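Local atomic coordinates of sulfate adenylyltransferase (Allochromatium vinosum, PDB entry 4DNX), a protein that catalyses the transfer of the adenylyl group of ATP to sulfate, forming adenosine 5'-phosphosulfate and diphosphate. Residues A[3-8]-A[283-288]; A[27-32]-A[109-114]; A[32-37]-A[97-102]; A[292-297]-A[308-313]; A[326-331]-A[342-347]. All blocks are in the same frame, centred on the assembly; numbering follows the deposited sequence.

Contact 1: residues A[3-8]-A[283-288]; sequences KPVGSD and FRQNMG
Val5 lays its CG2 methyl against the side-chain amide of Gln285, 3.7 Å from CD, the two side chains running nearly at right angles. Around this overlap the N-terminal loop 3-8 docks on the last turn of helix 274-287, a contact that joins the PUA-like region of the chain to the ATP-sulfurylase region. Two amide side chains, in consecutive places on the helix, catch the loop backbone. Gln285 NE2 donates to Lys3 O at 2.9 Å, with the acceptor close to the amide plane and an N-H...O angle of 159°. CG of Gln285 stands anti to its own backbone N (chi1 -178°) and the rest of the chain is extended, which carries the amide out to the loop; its OE1 is taken by the backbone N atoms of Ala324 and Ile325. Asn286 works the other way round: its OD1 accepts from Val5 N at 2.9 Å, nearly straight at 168°, while ND2 turns to the carbonyls of Tyr51 and Ser53. Pro4, between the two bonded residues, offers no N-H of its own and rests CB 3.6 Å from Asn286 OD1. With a leucine in place of Gln285, the Lys3 carbonyl and the backbone N-H groups of Ala324 and Ile325 would probably be left without their mates. The helix closes in a Schellman motif at Gly288, whose positive phi suits a residue without a side chain. Because each amide offers both a donor and an acceptor, Gln285 and Asn286 can each satisfy backbone groups from two separate loops in a buried setting.

Contact 2: residues A[27-32]-A[109-114]; sequences EAESLP and NPVLAV
Ala28, Val111 and Val114 form the centre of this helix-on-sheet packing in the PUA-like domain, where the end of helix 18-28 comes down on strand 111-116. The methyl of Ala28 points at the strand and is shared by two valines: CB lies 3.8 Å from Val111 CG1 and 3.9 Å from Val114 CG2. A small residue suits this place, because the helix end can approach until one carbon touches both branched side chains. Val111 and Val114 are three apart yet both turn toward the helix. The classic beta bulge between them, in which Leu112 and Ala113 together face Leu101 of strand 98-102, accounts for this by inserting an extra residue into the usual alternation.

Val114 spreads its two methyls between different partners. CG2 goes to Ala28, whereas CG1, anti to the backbone N (chi1 174°), meets Leu31 CD1 at 3.9 Å, the two side chains crossing at about a right angle. Leu31 is brought over the strand by a type I turn, Ala28 to Leu31, that leads the chain out of the helix.

At the exposed border the packing turns polar. Glu29 bends at chi2 and passes alongside Val111 in the opposite sense, its OE1 held in a salt bridge by Arg102. Its other oxygen, OE2, receives a hydrogen bond from a water at 2.8 Å, and that water accepts from Val111 N at 2.9 Å.

Contact 3: residues A[32-37]-A[97-102]; sequences PSVIVS and TRIALR
Strands 33-35 and 98-102 are parallel neighbours in the mixed sheet of the PUA-like domain, their axes 4.7 Å apart and inclined by 20°. Four backbone bonds knit them together in the alternating pattern of a parallel pair. Ala100 N donates to Pro32 O at 2.9 Å and Val34 N to Ala100 O, after which Arg102 N reaches Val34 O and Val36 N closes the ladder at Arg102 O, 3.2 Å away. A proline fits at the start because only its carbonyl is needed there.

The side chains divide between the two faces. On one, Val34 and Leu101 lie side by side pointing the same way, with Val34 CG2 3.8 Å from Leu101 CD2. Val36, just past the strand, comes in across Leu101 and sets CG1 4.0 Å from the same CD2, so a single leucine methyl touches both valines; beta-branched valines suit an extended backbone.

The other face carries Ser33, Ala100, Ile35 and Arg102. Ala100 is small enough to sit beside Ser33, CB to CB at 3.9 Å. Arg102 runs extended from CG to NE along this face, its CB 3.9 Å from Ile35 CG1, and NE makes a weak bond to Ser33 OG at 3.2 Å. The serine oxygen lies at the edge of the guanidinium, in its plane. The terminal nitrogens have stronger partners elsewhere: NH1 binds Asn109 O and NH2 forms a salt bridge with Glu29. Apolar packing thus dominates the Val34 face, while on the Ser33 face one arginine ties the strand pair to the turn that follows helix 18-28 and to the loop before strand 111-116.

Contact 4: residues A[292-297]-A[308-313]; sequences FIIGRD and FDAQTI
Strand 291-294 ends at Ile294 and runs out into a loop, while Phe308 occupies the N-cap position of helix 309-316; the backbones come closest between Arg296 and Phe308, CA to CA 5.6 Å. Strand and helix are the first two elements of a beta-alpha-beta unit completed by strand 326-329, within the parallel, Rossmann-like sheet. Phe308 O accepts from both Gln311 N and Thr312 N, fastening the first helical turn.

Ile294 points at the helix and sets its CG2 branch 3.7 Å from Gln311 CG, the two side chains sliding past each other in opposite directions. The same methyl reaches Ala310 CB at 4.1 Å; the small alanine suits a helix surface pressed against a beta-branched strand residue. Ala310 O, buried here, has no polar partner in the model.

Gln311 extends beyond CG and donates from NE2 to Ile294 O at 3.0 Å. The bond is bent, 145° at the hydrogen, and NE2 stands above the carbonyl plane. That nitrogen also binds Ala330 O, so one amide bridges the ends of two neighbouring strands.

Farther out, Arg296 brings its guanidinium to Phe308, whose CZ lies over one face of it, toward the rim, and 3.3 Å from NH2. The two planes are 68° apart, far from a parallel stack. NH2 is also in a salt bridge with Asp331. The contact therefore grades from a buried aliphatic part, with one amide serving backbone carbonyls, to an exposed cationic group that meets an aromatic ring and an acid together.

Contact 5: residues A[326-331]-A[342-347]; sequences EIFRAD and VVMMRD
Met344 fills the tightly packed side of this contact, where the end of strand 326-329 in the parallel sheet meets strand 341-344 of the small antiparallel one. Its chain bends at chi3 (-63°), and the terminal CE comes up to the edge of the Phe328 ring, 3.7 Å from CZ and near the ring plane. The sulfur lies 3.5 Å from Asp331 N, a buried backbone nitrogen with no polar partner in the model, and 3.9 Å from Ala330 CA, and CG touches Asp331 O at 3.5 Å. A long, flexible thioether suits so uneven a surface. An alanine instead of Met344 would probably open a gap beside Phe328 and Ala330 and leave one Arg346 guanidinium face without the sulfur at its rim.

The outer side is polar and exposed. Arg346 grips Arg329 O end-on with two nitrogens, NH1 and NH2, each at 2.9 Å; NH2 approaches nearly along the C=O axis, NH1 from above the carbonyl plane. Asp347 OD1 holds NE in a salt bridge, also 2.9 Å long, in which NE stands above the carboxylate plane. Asp331 OD2 is 4.9 Å from NH1, and a water links them instead. With a carbonyl, a carboxylate and a water at its edge, the guanidinium is probably fixed in rotation, and its charge is likely to be balanced by Asp347 directly and by Asp331 at longer range.

From the N terminus, residues 3-8 pair with 283-288, so contact 1 closes the longest loop, tying the chain's start to a helix of the ATP-sulfurylase region. Contacts 2 and 3 both fall within that loop, and contact 3 lies inside contact 2. These two share Pro32, have centres about 7 Å apart, and join helix 18-28 and strands 33-35, 98-102 and 111-116 of the PUA-like domain. Contacts 4 and 5 follow in series, each closing a short loop. They meet through the neighbouring strands 291-294 and 326-329, at the chain's far side from contacts 2 and 3. Contact 1 touches contact 4 through Arg284 and Phe292. None of the five cross.

Contact 1: residues A[3-8]-A[283-288]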
# COMPACT_ATOMS: atom_id res chain seq x y z
N LYS A 3 19.88 5.21 10.50
CA LYS A 3 20.37 4.16 9.61
C LYS A 3 19.62 2.84 9.80
O LYS A 3 19.13 2.56 10.89
CB LYS A 3 21.90 3.97 9.77
CG LYS A 3 22.31 3.37 11.12
CD LYS A 3 23.84 3.18 11.24
CE LYS A 3 24.43 2.29 10.10
NZ LYS A 3 23.86 0.89 9.93
N PRO A 4 19.49 2.04 8.73
CA PRO A 4 18.96 0.69 8.89
C PRO A 4 19.90 -0.12 9.80
O PRO A 4 21.08 0.24 9.98
CB PRO A 4 18.98 0.11 7.46
CG PRO A 4 19.08 1.34 6.54
CD PRO A 4 19.85 2.35 7.33
N VAL A 5 19.40 -1.22 10.35
CA VAL A 5 20.25 -1.99 11.24
C VAL A 5 21.24 -2.81 10.42
O VAL A 5 20.82 -3.57 9.59
CB VAL A 5 19.43 -2.93 12.18
CG1 VAL A 5 20.39 -3.56 13.21
CG2 VAL A 5 18.34 -2.12 12.91
N GLY A 6 22.53 -2.62 10.64
CA GLY A 6 23.56 -3.49 9.98
C GLY A 6 23.92 -3.22 8.53
O GLY A 6 24.68 -3.99 7.94
N SER A 7 23.37 -2.15 7.94
CA SER A 7 23.73 -1.71 6.57
C SER A 7 23.34 -0.26 6.34
O SER A 7 22.57 0.32 7.10
CB SER A 7 23.02 -2.57 5.52
OG SER A 7 21.62 -2.42 5.65
N ASP A 8 23.83 0.33 5.25
CA ASP A 8 23.49 1.73 4.99
C ASP A 8 22.13 1.91 4.31
O ASP A 8 21.52 2.99 4.39
CB ASP A 8 24.58 2.39 4.16
CG ASP A 8 25.93 2.49 4.90
OD1 ASP A 8 25.96 2.55 6.15
OD2 ASP A 8 26.96 2.57 4.21
N PHE A 283 13.02 -3.99 14.02
CA PHE A 283 12.31 -3.69 12.78
C PHE A 283 11.74 -2.27 12.69
O PHE A 283 11.58 -1.73 11.58
CB PHE A 283 11.34 -4.80 12.31
CG PHE A 283 10.11 -5.04 13.16
CD1 PHE A 283 8.98 -4.24 13.02
CD2 PHE A 283 10.04 -6.21 13.92
CE1 PHE A 283 7.78 -4.56 13.76
CE2 PHE A 283 8.89 -6.55 14.67
CZ PHE A 283 7.74 -5.73 14.58
N ARG A 284 11.53 -1.66 13.86
CA ARG A 284 11.09 -0.27 13.88
C ARG A 284 12.22 0.65 13.47
O ARG A 284 11.99 1.71 12.87
CB ARG A 284 10.50 0.11 15.25
CG ARG A 284 8.98 -0.00 15.33
CD ARG A 284 8.55 -1.35 15.13
NE ARG A 284 7.09 -1.66 15.10
CZ ARG A 284 6.41 -2.42 15.98
NH1 ARG A 284 6.94 -2.83 17.13
NH2 ARG A 284 5.15 -2.78 15.69
N GLN A 285 13.45 0.30 13.82
CA GLN A 285 14.60 1.11 13.33
C GLN A 285 14.67 0.95 11.82
O GLN A 285 14.89 1.96 11.10
CB GLN A 285 15.91 0.69 14.00
CG GLN A 285 17.10 1.57 13.53
CD GLN A 285 18.41 1.28 14.25
OE1 GLN A 285 18.43 1.04 15.47
NE2 GLN A 285 19.52 1.37 13.51
N ASN A 286 14.51 -0.28 11.33
CA ASN A 286 14.52 -0.47 9.86
C ASN A 286 13.48 0.36 9.08
O ASN A 286 13.78 0.86 8.01
CB ASN A 286 14.42 -1.96 9.49
CG ASN A 286 15.77 -2.64 9.53
OD1 ASN A 286 16.80 -1.98 9.44
ND2 ASN A 286 15.76 -3.97 9.62
N MET A 287 12.30 0.54 9.65
CA MET A 287 11.25 1.33 9.02
C MET A 287 11.49 2.86 9.17
O MET A 287 10.85 3.62 8.44
CB MET A 287 9.87 0.86 9.49
CG MET A 287 9.41 1.59 10.71
SD MET A 287 7.87 0.82 11.31
CE MET A 287 7.46 2.04 12.60
N GLY A 288 12.47 3.29 10.01
CA GLY A 288 12.84 4.70 10.07
C GLY A 288 12.45 5.42 11.36
O GLY A 288 12.66 6.64 11.48

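Contact 2: residues A[27-32]-A[109-114]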
# COMPACT_ATOMS: atom_id res chain seq x y z
N GLU A 27 8.65 -19.92 -12.95
CA GLU A 27 9.58 -20.99 -12.54
C GLU A 27 9.05 -21.77 -11.35
O GLU A 27 9.19 -23.00 -11.30
CB GLU A 27 10.93 -20.39 -12.14
CG GLU A 27 12.03 -21.43 -11.94
CD GLU A 27 13.33 -20.88 -11.35
OE1 GLU A 27 13.45 -19.64 -11.15
OE2 GLU A 27 14.26 -21.70 -11.07
N ALA A 28 8.49 -21.04 -10.39
CA ALA A 28 8.06 -21.66 -9.14
C ALA A 28 6.96 -22.70 -9.34
O ALA A 28 6.84 -23.64 -8.53
CB ALA A 28 7.63 -20.58 -8.11
N GLU A 29 6.18 -22.58 -10.43
CA GLU A 29 5.07 -23.53 -10.66
C GLU A 29 5.56 -24.95 -11.04
O GLU A 29 4.78 -25.93 -10.99
CB GLU A 29 4.03 -22.97 -11.66
CG GLU A 29 3.24 -21.72 -11.13
CD GLU A 29 2.58 -21.89 -9.71
OE1 GLU A 29 2.13 -23.01 -9.36
OE2 GLU A 29 2.48 -20.88 -8.97
N SER A 30 6.83 -25.08 -11.43
CA SER A 30 7.42 -26.37 -11.72
C SER A 30 8.46 -26.85 -10.69
O SER A 30 9.04 -27.92 -10.85
CB SER A 30 8.05 -26.36 -13.11
OG SER A 30 7.04 -26.18 -14.09
N LEU A 31 8.74 -26.04 -9.68
CA LEU A 31 9.72 -26.42 -8.67
C LEU A 31 9.11 -27.43 -7.66
O LEU A 31 7.89 -27.38 -7.41
CB LEU A 31 10.15 -25.16 -7.87
CG LEU A 31 11.11 -24.18 -8.57
CD1 LEU A 31 11.40 -22.97 -7.67
CD2 LEU A 31 12.41 -24.89 -8.96
N PRO A 32 9.94 -28.32 -7.07
CA PRO A 32 9.49 -29.05 -5.85
C PRO A 32 9.08 -28.02 -4.81
O PRO A 32 9.70 -26.95 -4.68
CB PRO A 32 10.76 -29.74 -5.35
CG PRO A 32 11.77 -29.66 -6.54
CD PRO A 32 11.41 -28.39 -7.24
N ASN A 109 -2.89 -22.77 -1.19
CA ASN A 109 -1.45 -22.71 -0.86
C ASN A 109 -0.61 -22.19 -2.03
O ASN A 109 0.27 -22.89 -2.51
CB ASN A 109 -0.92 -24.10 -0.43
CG ASN A 109 -1.78 -24.74 0.66
OD1 ASN A 109 -2.35 -25.85 0.47
ND2 ASN A 109 -1.90 -24.03 1.79
N PRO A 110 -0.85 -20.96 -2.44
CA PRO A 110 -0.02 -20.36 -3.53
C PRO A 110 1.44 -20.18 -3.12
O PRO A 110 1.81 -20.17 -1.93
CB PRO A 110 -0.63 -18.97 -3.69
CG PRO A 110 -1.16 -18.63 -2.31
CD PRO A 110 -1.81 -19.96 -1.91
N VAL A 111 2.31 -20.05 -4.12
CA VAL A 111 3.71 -19.78 -3.81
C VAL A 111 3.92 -18.42 -3.18
O VAL A 111 3.42 -17.38 -3.69
CB VAL A 111 4.54 -19.84 -5.13
CG1 VAL A 111 6.01 -19.49 -4.81
CG2 VAL A 111 4.46 -21.24 -5.75
N LEU A 112 4.65 -18.41 -2.07
CA LEU A 112 4.98 -17.17 -1.33
C LEU A 112 6.43 -16.71 -1.64
O LEU A 112 6.70 -15.51 -1.75
CB LEU A 112 4.82 -17.41 0.18
CG LEU A 112 5.26 -16.34 1.18
CD1 LEU A 112 4.50 -15.04 0.95
CD2 LEU A 112 5.08 -16.81 2.62
N ALA A 113 7.34 -17.67 -1.86
CA ALA A 113 8.77 -17.32 -2.04
C ALA A 113 9.45 -18.49 -2.74
O ALA A 113 8.92 -19.60 -2.76
CB ALA A 113 9.46 -17.08 -0.67
N VAL A 114 10.59 -18.18 -3.35
CA VAL A 114 11.47 -19.19 -3.93
C VAL A 114 12.74 -19.22 -3.06
O VAL A 114 13.26 -18.17 -2.69
CB VAL A 114 11.82 -18.80 -5.40
CG1 VAL A 114 12.85 -19.75 -5.98
CG2 VAL A 114 10.58 -18.82 -6.25
O HOH W 1 1.12 -19.93 -6.75

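Contact 3: residues A[32-37]-A[97-102]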
# COMPACT_ATOMS: atom_id res chain seq x y z
N PRO A 32 9.94 -28.32 -7.07
CA PRO A 32 9.49 -29.05 -5.85
C PRO A 32 9.08 -28.02 -4.81
O PRO A 32 9.70 -26.95 -4.68
CB PRO A 32 10.76 -29.74 -5.35
CG PRO A 32 11.77 -29.66 -6.54
CD PRO A 32 11.41 -28.39 -7.24
N SER A 33 8.07 -28.34 -4.02
CA SER A 33 7.53 -27.32 -3.11
C SER A 33 7.16 -27.90 -1.75
O SER A 33 6.97 -29.11 -1.63
CB SER A 33 6.33 -26.62 -3.78
OG SER A 33 5.19 -27.47 -3.92
N VAL A 34 7.10 -27.03 -0.74
CA VAL A 34 6.67 -27.46 0.60
C VAL A 34 5.73 -26.38 1.09
O VAL A 34 5.94 -25.23 0.76
CB VAL A 34 7.83 -27.61 1.62
CG1 VAL A 34 8.70 -28.87 1.30
CG2 VAL A 34 8.68 -26.34 1.69
N ILE A 35 4.71 -26.77 1.87
CA ILE A 35 3.86 -25.75 2.56
C ILE A 35 4.52 -25.48 3.92
O ILE A 35 4.76 -26.41 4.70
CB ILE A 35 2.39 -26.26 2.72
CG1 ILE A 35 1.73 -26.45 1.34
CG2 ILE A 35 1.62 -25.34 3.71
CD1 ILE A 35 0.65 -27.58 1.31
N VAL A 36 4.85 -24.21 4.20
CA VAL A 36 5.63 -23.88 5.40
C VAL A 36 4.68 -23.58 6.57
O VAL A 36 3.46 -23.50 6.37
CB VAL A 36 6.61 -22.68 5.14
CG1 VAL A 36 7.61 -23.05 4.05
CG2 VAL A 36 5.89 -21.35 4.79
N SER A 37 5.22 -23.43 7.78
CA SER A 37 4.33 -23.03 8.90
C SER A 37 3.91 -21.57 8.78
O SER A 37 4.57 -20.75 8.10
CB SER A 37 5.03 -23.23 10.25
OG SER A 37 6.14 -22.33 10.38
N THR A 97 17.94 -28.16 -5.08
CA THR A 97 18.70 -26.99 -4.58
C THR A 97 17.87 -25.71 -4.61
O THR A 97 18.31 -24.68 -4.08
CB THR A 97 20.04 -26.76 -5.31
OG1 THR A 97 19.84 -26.80 -6.72
CG2 THR A 97 21.06 -27.83 -4.91
N ARG A 98 16.72 -25.77 -5.26
CA ARG A 98 15.85 -24.61 -5.46
C ARG A 98 14.41 -25.13 -5.34
O ARG A 98 14.05 -26.13 -6.01
CB ARG A 98 16.11 -24.05 -6.84
CG ARG A 98 15.43 -22.77 -7.16
CD ARG A 98 16.29 -22.12 -8.25
NE ARG A 98 15.65 -20.94 -8.78
CZ ARG A 98 15.77 -19.73 -8.23
NH1 ARG A 98 16.52 -19.55 -7.15
NH2 ARG A 98 15.14 -18.70 -8.78
N ILE A 99 13.62 -24.49 -4.46
CA ILE A 99 12.29 -25.00 -4.14
C ILE A 99 11.32 -23.82 -4.00
O ILE A 99 11.77 -22.67 -3.87
CB ILE A 99 12.30 -25.82 -2.83
CG1 ILE A 99 12.60 -24.91 -1.61
CG2 ILE A 99 13.30 -26.99 -2.96
CD1 ILE A 99 12.36 -25.58 -0.22
N ALA A 100 10.02 -24.10 -4.05
CA ALA A 100 8.98 -23.08 -3.82
C ALA A 100 8.44 -23.27 -2.41
O ALA A 100 8.18 -24.40 -1.98
CB ALA A 100 7.84 -23.21 -4.85
N LEU A 101 8.31 -22.17 -1.68
CA LEU A 101 7.67 -22.18 -0.34
C LEU A 101 6.23 -21.70 -0.51
O LEU A 101 5.99 -20.62 -1.02
CB LEU A 101 8.43 -21.23 0.60
CG LEU A 101 9.94 -21.44 0.78
CD1 LEU A 101 10.48 -20.48 1.81
CD2 LEU A 101 10.28 -22.93 1.12
N ARG A 102 5.26 -22.53 -0.08
CA ARG A 102 3.84 -22.27 -0.34
C ARG A 102 3.19 -21.78 0.97
O ARG A 102 3.62 -22.18 2.03
CB ARG A 102 3.17 -23.52 -0.87
CG ARG A 102 3.57 -23.78 -2.37
CD ARG A 102 2.91 -25.01 -2.95
NE ARG A 102 3.17 -25.08 -4.40
CZ ARG A 102 2.49 -24.46 -5.37
NH1 ARG A 102 1.48 -23.59 -5.12
NH2 ARG A 102 2.87 -24.64 -6.63

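Contact 4: residues A[292-297]-A[308-313]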
# COMPACT_ATOMS: atom_id res chain seq x y z
N PHE A 292 10.80 4.24 20.16
CA PHE A 292 9.81 3.20 20.21
C PHE A 292 9.24 3.13 21.62
O PHE A 292 10.01 3.09 22.58
CB PHE A 292 10.47 1.84 19.86
CG PHE A 292 9.53 0.66 20.01
CD1 PHE A 292 8.25 0.69 19.49
CD2 PHE A 292 9.99 -0.52 20.61
CE1 PHE A 292 7.37 -0.43 19.60
CE2 PHE A 292 9.15 -1.62 20.73
CZ PHE A 292 7.85 -1.58 20.23
N ILE A 293 7.92 3.15 21.73
CA ILE A 293 7.26 3.16 23.06
C ILE A 293 7.14 1.70 23.56
O ILE A 293 6.55 0.84 22.88
CB ILE A 293 5.85 3.73 22.96
CG1 ILE A 293 5.91 5.22 22.65
CG2 ILE A 293 5.03 3.52 24.29
CD1 ILE A 293 4.53 5.84 22.35
N ILE A 294 7.64 1.47 24.77
CA ILE A 294 7.52 0.16 25.45
C ILE A 294 6.96 0.46 26.84
O ILE A 294 7.59 1.15 27.63
CB ILE A 294 8.91 -0.52 25.59
CG1 ILE A 294 9.49 -0.78 24.20
CG2 ILE A 294 8.86 -1.85 26.50
CD1 ILE A 294 10.74 -1.65 24.16
N GLY A 295 5.77 -0.05 27.11
CA GLY A 295 5.12 0.07 28.42
C GLY A 295 5.27 -1.15 29.31
O GLY A 295 6.16 -1.97 29.11
N ARG A 296 4.36 -1.30 30.28
CA ARG A 296 4.37 -2.44 31.21
C ARG A 296 3.96 -3.72 30.50
O ARG A 296 3.02 -3.71 29.69
CB ARG A 296 3.37 -2.12 32.32
CG ARG A 296 3.28 -3.13 33.43
CD ARG A 296 2.23 -2.68 34.44
NE ARG A 296 2.69 -1.53 35.22
CZ ARG A 296 3.21 -1.61 36.44
NH1 ARG A 296 3.35 -2.79 37.05
NH2 ARG A 296 3.60 -0.52 37.06
N ASP A 297 4.67 -4.82 30.79
CA ASP A 297 4.35 -6.13 30.25
C ASP A 297 4.33 -6.20 28.74
O ASP A 297 3.57 -6.94 28.13
CB ASP A 297 3.03 -6.64 30.87
CG ASP A 297 3.19 -6.96 32.36
OD1 ASP A 297 2.43 -6.41 33.21
OD2 ASP A 297 4.11 -7.77 32.70
N PHE A 308 8.58 -4.62 33.93
CA PHE A 308 9.49 -3.74 33.16
C PHE A 308 10.71 -4.45 32.56
O PHE A 308 11.66 -3.80 32.12
CB PHE A 308 9.90 -2.53 34.01
CG PHE A 308 8.71 -1.75 34.51
CD1 PHE A 308 7.96 -0.98 33.61
CD2 PHE A 308 8.30 -1.83 35.84
CE1 PHE A 308 6.84 -0.27 34.05
CE2 PHE A 308 7.20 -1.11 36.29
CZ PHE A 308 6.45 -0.34 35.39
N ASP A 309 10.69 -5.78 32.56
CA ASP A 309 11.78 -6.54 31.94
C ASP A 309 12.00 -6.18 30.47
O ASP A 309 13.14 -6.18 29.98
CB ASP A 309 11.56 -8.06 32.12
CG ASP A 309 11.73 -8.53 33.58
OD1 ASP A 309 12.06 -7.73 34.50
OD2 ASP A 309 11.55 -9.75 33.85
N ALA A 310 10.92 -5.89 29.75
CA ALA A 310 11.05 -5.53 28.34
C ALA A 310 11.68 -4.14 28.14
O ALA A 310 12.16 -3.82 27.05
CB ALA A 310 9.71 -5.66 27.60
N GLN A 311 11.67 -3.32 29.18
CA GLN A 311 12.44 -2.08 29.12
C GLN A 311 13.91 -2.32 29.50
O GLN A 311 14.82 -1.86 28.80
CB GLN A 311 11.83 -1.03 30.05
CG GLN A 311 10.36 -0.71 29.73
CD GLN A 311 9.76 0.31 30.74
OE1 GLN A 311 10.35 0.64 31.78
NE2 GLN A 311 8.59 0.83 30.40
N THR A 312 14.15 -3.04 30.59
CA THR A 312 15.51 -3.17 31.13
C THR A 312 16.42 -4.12 30.32
O THR A 312 17.64 -4.08 30.47
CB THR A 312 15.52 -3.56 32.62
OG1 THR A 312 14.88 -4.84 32.79
CG2 THR A 312 14.81 -2.48 33.45
N ILE A 313 15.82 -4.95 29.47
CA ILE A 313 16.63 -5.86 28.64
C ILE A 313 17.59 -5.00 27.78
O ILE A 313 18.69 -5.44 27.42
CB ILE A 313 15.75 -6.76 27.75
CG1 ILE A 313 16.60 -7.85 27.08
CG2 ILE A 313 14.91 -5.94 26.70
CD1 ILE A 313 15.76 -9.02 26.51

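Contact 5: residues A[326-331]-A[342-347]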
# COMPACT_ATOMS: atom_id res chain seq x y z
N GLU A 326 15.85 4.53 20.10
CA GLU A 326 15.80 4.73 21.56
C GLU A 326 14.43 4.30 22.08
O GLU A 326 13.46 4.35 21.35
CB GLU A 326 16.02 6.21 21.89
CG GLU A 326 17.42 6.70 21.59
CD GLU A 326 17.59 8.16 21.93
OE1 GLU A 326 18.04 8.94 21.04
OE2 GLU A 326 17.26 8.55 23.08
N ILE A 327 14.37 3.88 23.35
CA ILE A 327 13.11 3.43 23.92
C ILE A 327 12.52 4.57 24.73
O ILE A 327 13.23 5.19 25.53
CB ILE A 327 13.31 2.19 24.83
CG1 ILE A 327 13.92 1.00 24.04
CG2 ILE A 327 11.96 1.80 25.52
CD1 ILE A 327 13.29 0.72 22.66
N PHE A 328 11.23 4.83 24.53
CA PHE A 328 10.47 5.66 25.43
C PHE A 328 9.78 4.71 26.42
O PHE A 328 8.97 3.87 26.01
CB PHE A 328 9.38 6.46 24.70
CG PHE A 328 8.56 7.32 25.66
CD1 PHE A 328 7.35 6.88 26.17
CD2 PHE A 328 9.07 8.55 26.07
CE1 PHE A 328 6.63 7.70 27.10
CE2 PHE A 328 8.34 9.36 26.98
CZ PHE A 328 7.13 8.92 27.49
N ARG A 329 10.13 4.84 27.70
CA ARG A 329 9.67 3.90 28.72
C ARG A 329 8.35 4.40 29.28
O ARG A 329 8.33 5.39 30.02
CB ARG A 329 10.71 3.76 29.83
CG ARG A 329 11.95 3.02 29.38
CD ARG A 329 13.03 2.97 30.49
NE ARG A 329 14.14 2.13 30.04
CZ ARG A 329 15.07 1.61 30.84
NH1 ARG A 329 15.06 1.87 32.14
NH2 ARG A 329 16.03 0.86 30.32
N ALA A 330 7.27 3.73 28.90
CA ALA A 330 5.92 4.08 29.35
C ALA A 330 5.51 3.31 30.61
O ALA A 330 6.18 2.36 31.03
CB ALA A 330 4.92 3.84 28.23
N ASP A 331 4.41 3.74 31.22
CA ASP A 331 3.85 3.09 32.41
C ASP A 331 2.35 3.43 32.42
O ASP A 331 1.87 4.16 31.53
CB ASP A 331 4.56 3.60 33.66
CG ASP A 331 4.42 2.68 34.87
OD1 ASP A 331 3.51 1.83 34.89
OD2 ASP A 331 5.22 2.82 35.82
N VAL A 342 -4.76 13.41 30.90
CA VAL A 342 -4.21 12.09 31.10
C VAL A 342 -2.70 12.20 31.33
O VAL A 342 -2.01 12.91 30.59
CB VAL A 342 -4.57 11.20 29.92
CG1 VAL A 342 -3.90 9.85 30.06
CG2 VAL A 342 -6.10 11.04 29.86
N VAL A 343 -2.21 11.54 32.37
CA VAL A 343 -0.78 11.53 32.68
C VAL A 343 -0.33 10.10 32.99
O VAL A 343 -1.16 9.22 33.30
CB VAL A 343 -0.44 12.45 33.88
CG1 VAL A 343 -0.71 13.92 33.53
CG2 VAL A 343 -1.22 12.06 35.16
N MET A 344 0.98 9.87 32.92
CA MET A 344 1.57 8.69 33.55
C MET A 344 1.64 8.94 35.06
O MET A 344 2.25 9.90 35.54
CB MET A 344 2.96 8.39 32.97
CG MET A 344 2.89 7.48 31.77
SD MET A 344 4.49 7.27 30.97
CE MET A 344 4.89 8.93 30.41
N MET A 345 1.01 8.06 35.81
CA MET A 345 0.91 8.23 37.26
C MET A 345 2.28 8.41 37.94
O MET A 345 2.44 9.26 38.83
CB MET A 345 0.14 7.05 37.86
CG MET A 345 -1.25 6.86 37.25
SD MET A 345 -2.28 5.75 38.23
CE MET A 345 -1.81 4.19 37.51
N ARG A 346 3.27 7.66 37.45
CA ARG A 346 4.64 7.70 37.97
C ARG A 346 5.28 9.10 37.87
O ARG A 346 6.15 9.44 38.66
CB ARG A 346 5.51 6.63 37.27
CG ARG A 346 5.75 6.85 35.79
CD ARG A 346 7.24 6.72 35.38
NE ARG A 346 7.51 7.42 34.12
CZ ARG A 346 7.92 6.85 32.99
NH1 ARG A 346 8.15 5.54 32.93
NH2 ARG A 346 8.13 7.59 31.90
N ASP A 347 4.79 9.91 36.94
CA ASP A 347 5.34 11.23 36.65
C ASP A 347 4.57 12.35 37.34
O ASP A 347 4.90 13.53 37.17
CB ASP A 347 5.41 11.46 35.14
CG ASP A 347 6.49 10.61 34.48
OD1 ASP A 347 7.40 10.14 35.21
OD2 ASP A 347 6.43 10.38 33.24
O HOH W 2 8.02 3.78 35.09